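PDB 4JIX: projannalysin from Methanocaldococcus jannaschii, which is the zymogen of a zinc-dependent minigluzincin peptidase, a soluble minimal relative of the catalytic domains of integral membrane metallopeptidases, and probably cleaves peptide bonds once activated. Local coordinates for residues Asp14-Asn17 / Glu18-Ser22. The protein carries 1 engineered substitution. Sequence-based numbering, arbitrary orientation.
Sequences DIVN and EILIS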
loop_
_atom_site.group_PDB
_atom_site.type_symbol
_atom_site.label_atom_id
_atom_site.label_comp_id
_atom_site.label_asym_id
_atom_site.label_seq_id
_atom_site.Cartn_x
_atom_site.Cartn_y
_atom_site.Cartn_z
ATOM N N ASP A 14 -6.641 19.968 7.345
ATOM C CA ASP A 14 -7.896 19.726 8.064
ATOM C C ASP A 14 -8.015 18.263 8.492
ATOM O O ASP A 14 -8.507 18.002 9.594
ATOM C CB ASP A 14 -9.116 20.132 7.216
ATOM C CG ASP A 14 -9.225 21.616 6.903
ATOM O OD1 ASP A 14 -9.948 21.966 5.939
ATOM O OD2 ASP A 14 -8.632 22.431 7.648
ATOM N N ILE A 15 -7.571 17.307 7.632
ATOM C CA ILE A 15 -7.594 15.883 7.963
ATOM C C ILE A 15 -6.668 15.649 9.178
ATOM O O ILE A 15 -7.062 14.976 10.139
ATOM C CB ILE A 15 -7.208 14.969 6.754
ATOM C CG1 ILE A 15 -8.157 15.192 5.534
ATOM C CG2 ILE A 15 -7.178 13.491 7.181
ATOM C CD1 ILE A 15 -7.687 14.516 4.179
ATOM N N VAL A 16 -5.442 16.212 9.128
ATOM C CA VAL A 16 -4.448 16.098 10.206
ATOM C C VAL A 16 -5.014 16.678 11.518
ATOM O O VAL A 16 -4.983 15.985 12.537
ATOM C CB VAL A 16 -3.079 16.743 9.839
ATOM C CG1 VAL A 16 -2.103 16.680 11.017
ATOM C CG2 VAL A 16 -2.464 16.065 8.614
ATOM N N ASN A 17 -5.556 17.917 11.484
ATOM C CA ASN A 17 -6.066 18.597 12.678
ATOM C C ASN A 17 -7.226 17.845 13.337
ATOM O O ASN A 17 -7.264 17.775 14.562
ATOM C CB ASN A 17 -6.455 20.054 12.370
ATOM C CG ASN A 17 -5.239 20.912 12.100
ATOM O OD1 ASN A 17 -4.112 20.560 12.437
ATOM N ND2 ASN A 17 -5.419 22.043 11.462
ATOM N N GLU A 18 -8.119 17.237 12.540
ATOM C CA GLU A 18 -9.249 16.453 13.040
ATOM C C GLU A 18 -8.761 15.223 13.833
ATOM O O GLU A 18 -9.340 14.890 14.866
ATOM C CB GLU A 18 -10.153 16.021 11.876
ATOM C CG GLU A 18 -11.118 17.110 11.430
ATOM C CD GLU A 18 -11.868 16.882 10.127
ATOM O OE1 GLU A 18 -11.719 15.795 9.523
ATOM O OE2 GLU A 18 -12.605 17.805 9.707
ATOM N N ILE A 19 -7.681 14.577 13.366
ATOM C CA ILE A 19 -7.085 13.401 14.026
ATOM C C ILE A 19 -6.360 13.840 15.308
ATOM O O ILE A 19 -6.528 13.193 16.343
ATOM C CB ILE A 19 -6.178 12.597 13.058
ATOM C CG1 ILE A 19 -7.042 11.961 11.941
ATOM C CG2 ILE A 19 -5.358 11.510 13.792
ATOM C CD1 ILE A 19 -6.277 11.605 10.624
ATOM N N LEU A 20 -5.592 14.946 15.256
ATOM C CA LEU A 20 -4.940 15.479 16.466
ATOM C C LEU A 20 -5.994 15.790 17.531
ATOM O O LEU A 20 -5.761 15.512 18.702
ATOM C CB LEU A 20 -4.104 16.734 16.166
ATOM C CG LEU A 20 -2.889 16.574 15.248
ATOM C CD1 LEU A 20 -2.425 17.940 14.763
ATOM C CD2 LEU A 20 -1.714 15.842 15.967
ATOM N N ILE A 21 -7.177 16.312 17.122
ATOM C CA ILE A 21 -8.267 16.614 18.062
ATOM C C ILE A 21 -8.846 15.299 18.632
ATOM O O ILE A 21 -8.873 15.158 19.852
ATOM C CB ILE A 21 -9.378 17.535 17.455
ATOM C CG1 ILE A 21 -8.834 18.972 17.249
ATOM C CG2 ILE A 21 -10.637 17.583 18.369
ATOM C CD1 ILE A 21 -9.696 19.926 16.271
ATOM N N SER A 22 -9.238 14.322 17.758
ATOM C CA SER A 22 -9.840 13.051 18.195
ATOM C C SER A 22 -8.880 12.228 19.069
ATOM O O SER A 22 -9.329 11.592 20.023
ATOM C CB SER A 22 -10.328 12.227 17.003
ATOM O OG SER A 22 -9.240 11.724 16.240
#
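Successive turns of a single amphipathic helix, 12-22, meet here through i to i+4 side-chain pairs, on the inner side of the helix, where I15, I19 and L20 pack on helix 62-78 and V16 meets I29. I15 and I19 run side by side in the same direction, with I15 CG2 4.0 Å from I19 CD1; the V16-L20 pair repeats this, V16 CG1 lying 4.0 Å from L20 CD1. V16 CG1 stands anti to its own nitrogen (chi1 176°), which carries this methyl along the helix to the leucine. I15 and I19 both rest on I69, I19 also reaches H66, and L20 touches L73. Helix 62-78 carries the HExxH motif of gluzincins, whose H71 and H75 bind zinc, so this packing joins helix 12-22 to the helix that carries two of the zinc ligands. The backbone bonds are uneven: L20 N to V16 O is short and nearly straight (3.0 Å, 167°), whereas I19 N shares its proton between I15 O (3.3 Å) and V16 O (3.2 Å), both weak. On the exposed side, E18 CG lies beside its own backbone nitrogen and passes 3.3 Å from D14 O, from where the extended chain carries OE1 to a salt bridge with K10 NZ. The N17 and L20 side chains cross at a slant, OD1 of N17 3.9 Å from CD1 of L20.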